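Local coordinates for protein positive phenol-degradative gene regulator (Ralstonia sp. E2, PDB 5FRY) that senses phenolic compounds through this N-terminal domain and, as a whole protein, probably uses ATP and binds DNA to switch on transcription of phenol-degradation genes, at residues A[99-102]-A[103-107]; A[31-35]-A[36-40]; A[74-77]-A[78-82]. One frame throughout, in Å; residues are numbered along the deposited sequence.

Interaction 1. Residues A[99-102]-A[103-107]. With ERH (3,4-dimethylphenol), chain D.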
ATOM      1  N   PRO A  99       5.736  -9.626 -14.404  1.00 33.78           N
ATOM      2  CA  PRO A  99       5.581  -8.312 -15.031  1.00 35.42           C
ATOM      3  C   PRO A  99       4.108  -7.879 -15.208  1.00 34.35           C
ATOM      4  O   PRO A  99       3.826  -6.702 -14.998  1.00 34.22           O
ATOM      5  CB  PRO A  99       6.280  -8.491 -16.381  1.00 34.02           C
ATOM      6  CG  PRO A  99       7.340  -9.511 -16.098  1.00 37.36           C
ATOM      7  CD  PRO A  99       6.789 -10.432 -15.058  1.00 34.23           C
ATOM      8  N   CYS A 100       3.241  -8.783 -15.601  1.00 34.24           N
ATOM      9  CA  CYS A 100       1.835  -8.505 -15.753  1.00 35.85           C
ATOM     10  C   CYS A 100       1.220  -8.104 -14.412  1.00 35.91           C
ATOM     11  O   CYS A 100       0.606  -7.068 -14.298  1.00 36.55           O
ATOM     12  CB  CYS A 100       1.111  -9.700 -16.316  1.00 38.18           C
ATOM     13  SG  CYS A 100       1.352 -10.077 -18.089  1.00 38.05           S
ATOM     14  N   LEU A 101       1.410  -8.920 -13.402  1.00 31.32           N
ATOM     15  CA  LEU A 101       0.852  -8.618 -12.101  1.00 29.01           C
ATOM     16  C   LEU A 101       1.352  -7.284 -11.581  1.00 30.77           C
ATOM     17  O   LEU A 101       0.592  -6.525 -11.066  1.00 32.95           O
ATOM     18  CB  LEU A 101       1.111  -9.740 -11.130  1.00 26.93           C
ATOM     19  CG  LEU A 101       0.206 -10.943 -11.184  1.00 32.32           C
ATOM     20  CD1 LEU A 101       0.791 -12.185 -10.554  1.00 32.22           C
ATOM     21  CD2 LEU A 101      -1.120 -10.595 -10.561  1.00 39.48           C
ATOM     22  N   HIS A 102       2.644  -7.018 -11.745  1.00 26.82           N
ATOM     23  CA  HIS A 102       3.221  -5.751 -11.310  1.00 33.31           C
ATOM     24  C   HIS A 102       2.488  -4.571 -11.944  1.00 31.93           C
ATOM     25  O   HIS A 102       2.294  -3.534 -11.309  1.00 33.82           O
ATOM     26  CB  HIS A 102       4.710  -5.694 -11.657  1.00 32.29           C
ATOM     27  CG  HIS A 102       5.568  -5.172 -10.546  1.00 24.08           C
ATOM     28  ND1 HIS A 102       6.935  -5.041 -10.661  1.00 23.68           N
ATOM     29  CD2 HIS A 102       5.253  -4.749  -9.299  1.00 27.96           C
ATOM     30  CE1 HIS A 102       7.426  -4.560  -9.533  1.00 25.00           C
ATOM     31  NE2 HIS A 102       6.426  -4.374  -8.690  1.00 23.98           N
ATOM     32  N   THR A 103       2.084  -4.740 -13.198  1.00 32.48           N
ATOM     33  CA  THR A 103       1.376  -3.720 -13.918  1.00 36.30           C
ATOM     34  C   THR A 103      -0.040  -3.574 -13.417  1.00 34.43           C
ATOM     35  O   THR A 103      -0.457  -2.488 -13.131  1.00 33.29           O
ATOM     36  CB  THR A 103       1.408  -3.969 -15.428  1.00 36.61           C
ATOM     37  OG1 THR A 103       2.733  -4.199 -15.845  1.00 35.13           O
ATOM     38  CG2 THR A 103       0.923  -2.783 -16.178  1.00 37.33           C
ATOM     39  N   ILE A 104      -0.747  -4.686 -13.257  1.00 35.69           N
ATOM     40  CA  ILE A 104      -2.126  -4.656 -12.783  1.00 34.70           C
ATOM     41  C   ILE A 104      -2.214  -3.943 -11.450  1.00 31.63           C
ATOM     42  O   ILE A 104      -3.189  -3.248 -11.169  1.00 32.92           O
ATOM     43  CB  ILE A 104      -2.714  -6.066 -12.637  1.00 32.89           C
ATOM     44  CG1 ILE A 104      -2.919  -6.688 -14.025  1.00 40.29           C
ATOM     45  CG2 ILE A 104      -4.032  -6.025 -11.852  1.00 32.28           C
ATOM     46  CD1 ILE A 104      -3.194  -8.200 -14.010  1.00 42.24           C
ATOM     47  N   GLU A 105      -1.166  -4.102 -10.655  1.00 32.56           N
ATOM     48  CA  GLU A 105      -1.085  -3.517  -9.327  1.00 32.01           C
ATOM     49  C   GLU A 105      -0.723  -2.032  -9.380  1.00 29.57           C
ATOM     50  O   GLU A 105      -0.633  -1.372  -8.341  1.00 26.88           O
ATOM     51  CB  GLU A 105      -0.076  -4.314  -8.471  1.00 28.26           C
ATOM     52  CG  GLU A 105      -0.636  -5.672  -8.070  1.00 26.49           C
ATOM     53  CD  GLU A 105       0.388  -6.688  -7.624  1.00 27.54           C
ATOM     54  OE1 GLU A 105       1.559  -6.355  -7.273  1.00 25.77           O
ATOM     55  OE2 GLU A 105       0.012  -7.871  -7.649  1.00 27.62           O
ATOM     56  N   GLY A 106      -0.543  -1.498 -10.593  1.00 31.44           N
ATOM     57  CA  GLY A 106      -0.264  -0.077 -10.783  1.00 29.71           C
ATOM     58  C   GLY A 106       1.090   0.360 -10.251  1.00 30.93           C
ATOM     59  O   GLY A 106       1.297   1.515  -9.903  1.00 29.62           O
ATOM     60  N   VAL A 107       2.026  -0.572 -10.180  1.00 28.36           N
ATOM     61  CA  VAL A 107       3.351  -0.280  -9.648  1.00 26.53           C
ATOM     62  C   VAL A 107       4.284   0.304 -10.707  1.00 28.34           C
ATOM     63  O   VAL A 107       5.012   1.283 -10.468  1.00 34.66           O
ATOM     64  CB  VAL A 107       3.992  -1.566  -9.063  1.00 28.97           C
ATOM     65  CG1 VAL A 107       5.468  -1.383  -8.857  1.00 27.41           C
ATOM     66  CG2 VAL A 107       3.293  -1.967  -7.731  1.00 25.68           C
TER
HETATM   67  O01 ERH D1209       8.275  -5.923 -12.132  1.00 33.33           O
HETATM   68  C02 ERH D1209      10.474  -8.451 -13.880  1.00 38.02           C
HETATM   69  C03 ERH D1209       9.243  -9.542 -12.027  1.00 39.04           C
HETATM   70  C04 ERH D1209      10.219  -9.575 -13.183  1.00 40.55           C
HETATM   71  C05 ERH D1209       9.785  -7.156 -13.508  1.00 34.71           C
HETATM   72  C06 ERH D1209       8.629  -8.389 -11.695  1.00 37.10           C
HETATM   73  C07 ERH D1209       8.916  -7.128 -12.479  1.00 37.84           C
HETATM   74  C08 ERH D1209      11.450  -8.482 -15.036  1.00 40.86           C
HETATM   75  C09 ERH D1209       8.956 -10.805 -11.243  1.00 38.61           C
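The H102 imidazole and V107 pack tightly where helix 97-104 ends. V107 CG1 sits 3.1 Å from H102 NE2, obliquely to the ring, and V107 CB lies 3.4 Å from H102 CD2. CG1 stands anti to the V107 backbone N (chi1 165°), which swings it onto the NE2 corner of the imidazole. The turn that brings V107 back is a Schellman motif: V107 N bonds H102 O at 3.2 Å, G106 N bonds T103 O, and G106 itself takes a positive phi (67°). One turn earlier, P99 O is gripped twice by T103, by the hydroxyl OG1 at 2.9 Å and by the backbone N, the two donors arriving from opposite faces of the carbonyl plane. OG1 can bend back this far because it is rotated beside its own backbone N. Against this close knit, two sides are looser. E105 CG lies 3.3 Å from L101 O, but its carboxylate only grazes the leucine side chain, OE2 4.1 Å from L101 CB. On the ligand side P99 CG keeps 4.0 Å from ring carbon C02 of the dimethylphenol, an ordinary van der Waals approach. The phenol oxygen O01 lies at the edge of the H102 ring, near its plane, but its modelled separation from ND1 is too short to be trusted. P99 and H102 both line the phenol pocket, where Y157 of helix 152-166 stacks on the H102 ring. Past the helix end, G106 O accepts a hydrogen bond from R38 NH2 of the second subunit.

Interaction 2. Residues A[31-35]-A[36-40]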
ATOM      1  N   SER A  31     -13.598  -4.920   0.655  1.00 38.65           N
ATOM      2  CA  SER A  31     -12.450  -5.789   0.469  1.00 32.63           C
ATOM      3  C   SER A  31     -12.037  -5.821  -0.995  1.00 35.08           C
ATOM      4  O   SER A  31     -12.798  -5.407  -1.871  1.00 38.21           O
ATOM      5  CB  SER A  31     -12.755  -7.207   0.976  1.00 37.10           C
ATOM      6  OG  SER A  31     -13.521  -7.926   0.031  1.00 41.73           O
ATOM      7  N   ILE A  32     -10.798  -6.263  -1.227  1.00 34.05           N
ATOM      8  CA  ILE A  32     -10.255  -6.488  -2.552  1.00 32.42           C
ATOM      9  C   ILE A  32      -9.347  -7.712  -2.480  1.00 28.40           C
ATOM     10  O   ILE A  32      -8.539  -7.816  -1.560  1.00 30.76           O
ATOM     11  CB  ILE A  32      -9.430  -5.298  -3.070  1.00 29.46           C
ATOM     12  CG1 ILE A  32     -10.242  -3.994  -3.042  1.00 32.13           C
ATOM     13  CG2 ILE A  32      -8.910  -5.578  -4.471  1.00 29.35           C
ATOM     14  CD1 ILE A  32      -9.445  -2.821  -3.488  1.00 30.34           C
ATOM     15  N   TRP A  33      -9.475  -8.626  -3.433  1.00 30.24           N
ATOM     16  CA  TRP A  33      -8.688  -9.856  -3.408  1.00 30.11           C
ATOM     17  C   TRP A  33      -8.032 -10.076  -4.749  1.00 31.63           C
ATOM     18  O   TRP A  33      -8.630  -9.826  -5.790  1.00 38.13           O
ATOM     19  CB  TRP A  33      -9.557 -11.065  -3.037  1.00 36.76           C
ATOM     20  CG  TRP A  33      -9.943 -11.077  -1.598  1.00 40.16           C
ATOM     21  CD1 TRP A  33     -10.905 -10.316  -1.001  1.00 37.08           C
ATOM     22  CD2 TRP A  33      -9.362 -11.874  -0.566  1.00 31.38           C
ATOM     23  NE1 TRP A  33     -10.966 -10.604   0.343  1.00 38.41           N
ATOM     24  CE2 TRP A  33     -10.029 -11.562   0.633  1.00 36.73           C
ATOM     25  CE3 TRP A  33      -8.348 -12.835  -0.541  1.00 34.27           C
ATOM     26  CZ2 TRP A  33      -9.704 -12.160   1.848  1.00 32.79           C
ATOM     27  CZ3 TRP A  33      -8.026 -13.432   0.662  1.00 36.03           C
ATOM     28  CH2 TRP A  33      -8.710 -13.099   1.845  1.00 36.84           C
ATOM     29  N   LEU A  34      -6.784 -10.518  -4.713  1.00 29.64           N
ATOM     30  CA  LEU A  34      -6.048 -10.862  -5.923  1.00 29.50           C
ATOM     31  C   LEU A  34      -5.640 -12.304  -5.770  1.00 28.61           C
ATOM     32  O   LEU A  34      -4.793 -12.616  -4.947  1.00 31.96           O
ATOM     33  CB  LEU A  34      -4.835  -9.957  -6.113  1.00 26.23           C
ATOM     34  CG  LEU A  34      -3.872 -10.280  -7.258  1.00 34.66           C
ATOM     35  CD1 LEU A  34      -4.586 -10.248  -8.587  1.00 31.67           C
ATOM     36  CD2 LEU A  34      -2.728  -9.285  -7.260  1.00 37.48           C
ATOM     37  N   GLY A  35      -6.282 -13.191  -6.521  1.00 30.15           N
ATOM     38  CA  GLY A  35      -6.162 -14.610  -6.243  1.00 36.51           C
ATOM     39  C   GLY A  35      -6.648 -14.805  -4.821  1.00 30.45           C
ATOM     40  O   GLY A  35      -7.731 -14.359  -4.483  1.00 35.35           O
ATOM     41  N   GLU A  36      -5.834 -15.400  -3.956  1.00 31.76           N
ATOM     42  CA  GLU A  36      -6.276 -15.596  -2.577  1.00 30.62           C
ATOM     43  C   GLU A  36      -5.471 -14.747  -1.589  1.00 37.25           C
ATOM     44  O   GLU A  36      -5.172 -15.180  -0.475  1.00 33.30           O
ATOM     45  CB  GLU A  36      -6.197 -17.077  -2.220  1.00 41.44           C
ATOM     46  CG  GLU A  36      -6.446 -17.972  -3.422  1.00 34.84           C
ATOM     47  CD  GLU A  36      -7.920 -18.228  -3.766  1.00 33.10           C
ATOM     48  OE1 GLU A  36      -8.854 -17.734  -3.091  1.00 34.18           O
ATOM     49  OE2 GLU A  36      -8.146 -18.963  -4.755  1.00 45.97           O
ATOM     50  N   GLN A  37      -5.101 -13.549  -2.028  1.00 29.41           N
ATOM     51  CA  GLN A  37      -4.454 -12.562  -1.177  1.00 28.73           C
ATOM     52  C   GLN A  37      -5.319 -11.317  -1.138  1.00 29.47           C
ATOM     53  O   GLN A  37      -5.735 -10.793  -2.180  1.00 28.63           O
ATOM     54  CB  GLN A  37      -3.064 -12.200  -1.687  1.00 28.81           C
ATOM     55  CG  GLN A  37      -2.029 -13.294  -1.544  1.00 30.18           C
ATOM     56  CD  GLN A  37      -1.873 -13.798  -0.114  1.00 35.53           C
ATOM     57  OE1 GLN A  37      -1.975 -13.039   0.842  1.00 33.95           O
ATOM     58  NE2 GLN A  37      -1.640 -15.098   0.030  1.00 38.18           N
ATOM     59  N   ARG A  38      -5.565 -10.837   0.067  1.00 26.80           N
ATOM     60  CA  ARG A  38      -6.341  -9.627   0.229  1.00 29.29           C
ATOM     61  C   ARG A  38      -5.429  -8.455  -0.098  1.00 27.32           C
ATOM     62  O   ARG A  38      -4.242  -8.478   0.234  1.00 25.49           O
ATOM     63  CB  ARG A  38      -6.905  -9.532   1.639  1.00 32.62           C
ATOM     64  CG  ARG A  38      -7.969  -8.474   1.803  1.00 32.17           C
ATOM     65  CD  ARG A  38      -8.309  -8.211   3.271  1.00 29.66           C
ATOM     66  NE  ARG A  38      -9.146  -7.026   3.365  1.00 33.43           N
ATOM     67  CZ  ARG A  38      -9.843  -6.655   4.429  1.00 32.99           C
ATOM     68  NH1 ARG A  38      -9.815  -7.379   5.550  1.00 29.14           N
ATOM     69  NH2 ARG A  38     -10.576  -5.549   4.366  1.00 32.95           N
ATOM     70  N   MET A  39      -5.976  -7.467  -0.796  1.00 31.09           N
ATOM     71  CA  MET A  39      -5.228  -6.267  -1.201  1.00 25.35           C
ATOM     72  C   MET A  39      -5.874  -4.994  -0.635  1.00 21.31           C
ATOM     73  O   MET A  39      -7.065  -4.967  -0.327  1.00 26.90           O
ATOM     74  CB  MET A  39      -5.168  -6.148  -2.729  1.00 23.98           C
ATOM     75  CG  MET A  39      -4.846  -7.458  -3.483  1.00 25.23           C
ATOM     76  SD  MET A  39      -3.164  -8.022  -3.236  1.00 26.33           S
ATOM     77  CE  MET A  39      -2.334  -6.883  -4.333  1.00 23.08           C
ATOM     78  N   ILE A  40      -5.091  -3.927  -0.528  1.00 24.40           N
ATOM     79  CA  ILE A  40      -5.681  -2.598  -0.384  1.00 23.45           C
ATOM     80  C   ILE A  40      -5.185  -1.695  -1.485  1.00 27.00           C
ATOM     81  O   ILE A  40      -4.117  -1.950  -2.077  1.00 28.68           O
ATOM     82  CB  ILE A  40      -5.372  -1.912   0.971  1.00 24.61           C
ATOM     83  CG1 ILE A  40      -3.867  -1.768   1.195  1.00 26.67           C
ATOM     84  CG2 ILE A  40      -6.002  -2.683   2.126  1.00 30.27           C
ATOM     85  CD1 ILE A  40      -3.575  -0.863   2.359  1.00 23.94           C
TER
HETATM   86  O   HOH W   1      -9.210  -5.697   0.984  1.00 29.16           O
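A tight beta hairpin joins strand 31-34 to strand 37-43, with W33 packed on R38 and G35-E36 forming a two-residue turn close to type II'; G35 accepts its unusual backbone (phi 59°). Antiparallel bonds hold the strands: M39 N to I32 O at 2.7 Å and L34 N to Q37 O at 2.8 Å, both nearly straight at the hydrogen, while Q37 N returns to L34 O from above that carbonyl plane. W33 and R38 form the non-hydrogen-bonded pair. R38 CB lies over the six-membered ring of W33, 3.8 Å from its centroid, a CH-pi contact made almost along the ring normal. The arginine stays extended, its CG anti to the backbone N (chi1 -167°), which carries the chain past the indole and leaves the guanidinium plane 15° from that of the ring. A water at the guanidinium edge accepts from R38 NE at 2.7 Å and I32 N at 2.8 Å and lies 2.6 Å from M39 O, to which it probably donates, tying the two strands together. On the face of L34 and Q37, L34 CB meets M39 CG at 3.6 Å, the methionine being bent at chi2 and chi3. The buried R38 head continues to the second subunit, with NH1 in a salt bridge to D132 of that subunit. Its charge is therefore probably well balanced despite burial, and the hairpin's arginine joins the two chains.

Interaction 3. Residues A[74-77]-A[78-82]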
ATOM      1  N   SER A  74       5.552  -9.350  -1.494  1.00 25.47           N
ATOM      2  CA  SER A  74       4.565  -9.222  -2.561  1.00 25.50           C
ATOM      3  C   SER A  74       4.821 -10.151  -3.763  1.00 28.62           C
ATOM      4  O   SER A  74       3.896 -10.821  -4.242  1.00 26.83           O
ATOM      5  CB  SER A  74       4.501  -7.765  -3.042  1.00 25.88           C
ATOM      6  OG  SER A  74       3.691  -7.001  -2.180  1.00 28.40           O
ATOM      7  N   GLY A  75       6.063 -10.194  -4.253  1.00 23.07           N
ATOM      8  CA  GLY A  75       6.390 -10.982  -5.443  1.00 24.90           C
ATOM      9  C   GLY A  75       6.227 -12.482  -5.203  1.00 25.15           C
ATOM     10  O   GLY A  75       5.765 -13.208  -6.074  1.00 24.05           O
ATOM     11  N   VAL A  76       6.588 -12.918  -4.012  1.00 23.25           N
ATOM     12  CA  VAL A  76       6.393 -14.308  -3.598  1.00 23.98           C
ATOM     13  C   VAL A  76       4.915 -14.697  -3.567  1.00 22.56           C
ATOM     14  O   VAL A  76       4.557 -15.800  -3.974  1.00 30.43           O
ATOM     15  CB  VAL A  76       7.026 -14.602  -2.217  1.00 22.11           C
ATOM     16  CG1 VAL A  76       6.579 -16.016  -1.696  1.00 29.66           C
ATOM     17  CG2 VAL A  76       8.565 -14.545  -2.329  1.00 30.31           C
ATOM     18  N   ARG A  77       4.052 -13.824  -3.056  1.00 25.06           N
ATOM     19  CA  ARG A  77       2.641 -14.165  -3.031  1.00 23.10           C
ATOM     20  C   ARG A  77       2.048 -14.242  -4.443  1.00 27.59           C
ATOM     21  O   ARG A  77       1.168 -15.068  -4.700  1.00 26.46           O
ATOM     22  CB  ARG A  77       1.839 -13.171  -2.189  1.00 23.63           C
ATOM     23  CG  ARG A  77       2.179 -13.182  -0.708  1.00 30.07           C
ATOM     24  CD  ARG A  77       2.137 -14.577  -0.112  1.00 36.36           C
ATOM     25  NE  ARG A  77       1.969 -14.487   1.342  1.00 44.56           N
ATOM     26  CZ  ARG A  77       1.717 -15.518   2.143  1.00 46.44           C
ATOM     27  NH1 ARG A  77       1.599 -16.746   1.647  1.00 45.96           N
ATOM     28  NH2 ARG A  77       1.581 -15.315   3.448  1.00 45.83           N
ATOM     29  N   ASP A  78       2.511 -13.384  -5.354  1.00 22.88           N
ATOM     30  CA  ASP A  78       1.990 -13.365  -6.723  1.00 26.21           C
ATOM     31  C   ASP A  78       2.493 -14.575  -7.531  1.00 30.26           C
ATOM     32  O   ASP A  78       1.765 -15.109  -8.389  1.00 30.79           O
ATOM     33  CB  ASP A  78       2.361 -12.039  -7.422  1.00 28.88           C
ATOM     34  CG  ASP A  78       1.512 -10.875  -6.941  1.00 25.53           C
ATOM     35  OD1 ASP A  78       0.564 -11.102  -6.158  1.00 25.39           O
ATOM     36  OD2 ASP A  78       1.780  -9.735  -7.341  1.00 26.29           O
ATOM     37  N   ALA A  79       3.704 -15.055  -7.226  1.00 25.57           N
ATOM     38  CA  ALA A  79       4.209 -16.266  -7.863  1.00 28.60           C
ATOM     39  C   ALA A  79       3.379 -17.490  -7.447  1.00 31.59           C
ATOM     40  O   ALA A  79       3.242 -18.426  -8.216  1.00 32.68           O
ATOM     41  CB  ALA A  79       5.656 -16.506  -7.522  1.00 26.20           C
ATOM     42  N   GLU A  80       2.813 -17.458  -6.245  1.00 30.06           N
ATOM     43  CA  GLU A  80       1.926 -18.540  -5.806  1.00 36.05           C
ATOM     44  C   GLU A  80       0.654 -18.534  -6.624  1.00 36.07           C
ATOM     45  O   GLU A  80       0.113 -19.597  -6.947  1.00 36.75           O
ATOM     46  CB  GLU A  80       1.579 -18.415  -4.319  1.00 35.43           C
ATOM     47  CG  GLU A  80       2.767 -18.604  -3.400  1.00 35.98           C
ATOM     48  CD  GLU A  80       2.449 -18.247  -1.960  1.00 38.77           C
ATOM     49  OE1 GLU A  80       1.284 -17.870  -1.670  1.00 36.55           O
ATOM     50  OE2 GLU A  80       3.365 -18.334  -1.114  1.00 45.28           O
ATOM     51  N   LEU A  81       0.171 -17.335  -6.945  1.00 31.55           N
ATOM     52  CA  LEU A  81      -1.013 -17.189  -7.773  1.00 37.87           C
ATOM     53  C   LEU A  81      -0.716 -17.685  -9.191  1.00 39.26           C
ATOM     54  O   LEU A  81      -1.539 -18.371  -9.798  1.00 42.73           O
ATOM     55  CB  LEU A  81      -1.499 -15.733  -7.778  1.00 34.53           C
ATOM     56  CG  LEU A  81      -2.605 -15.366  -8.770  1.00 36.30           C
ATOM     57  CD1 LEU A  81      -3.791 -16.298  -8.582  1.00 38.14           C
ATOM     58  CD2 LEU A  81      -3.044 -13.918  -8.625  1.00 31.30           C
ATOM     59  N   ALA A  82       0.470 -17.371  -9.700  1.00 35.55           N
ATOM     60  CA  ALA A  82       0.829 -17.729 -11.068  1.00 41.01           C
ATOM     61  C   ALA A  82       0.992 -19.235 -11.210  1.00 38.41           C
ATOM     62  O   ALA A  82       0.629 -19.816 -12.231  1.00 40.93           O
ATOM     63  CB  ALA A  82       2.108 -17.014 -11.493  1.00 35.23           C
TER
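A79 N reaches G75 O at 3.0 Å, the shortest backbone bond between 74-77 and 78-82, and D78 N reaches S74 O at 3.1 Å. Just after them the carbonyl oxygen of R77 takes two weak backbone bonds, from E80 N and from L81 N, each 3.3 Å long. Outside the backbone, R77 and E80 lie side by side and point the same way. Their salt bridge is long, 3.5 Å from NH1 to OE1, and the carboxylate oxygen stands at the guanidinium edge, near its plane, while the two flat groups are turned almost perpendicular, 84° apart. R77 is bent at chi2 (-51°), which folds its chain over so that CD also comes to 3.7 Å from E80 OE1. This is an i to i+3 pair on the partly exposed side of helix 60-84, a long helix of the phenol-sensing domain. V76 flanks it loosely, its CG1 4.0 Å from E80 OE2. The buried side of the helix carries D78 instead. Its CB and CG sit by the carbonyl of S74, with CG 3.6 Å from S74 O, and CG is turned beside the D78 backbone N. The carboxylate finds its partners beyond this helix: OD1 bonds H43 NE2 of the second subunit and OD2 bonds the Y157 hydroxyl. A79, on the same helix, packs with its methyl against Y161 and A164 of helix 152-166.

Overall arrangement
From the N terminus the three contacts come in series, interaction 2, then 3, then 1, and none nests or crosses another. Interaction 2 closes the hairpin turn at 35-36, interaction 3 spans consecutive turns of helix 60-84, and interaction 1 closes the end of helix 97-104. In space they converge: L34 packs on L81 and D78 of the helix and on L101 and E105 of interaction 1, while Q37 rests on R77. E105 OE2 and D78 OD2 come within 2.6 Å, so one of the carboxylates may be protonated. All three contacts also touch the second subunit, so hairpin, helix and pocket-lining helix end share one dimer interface.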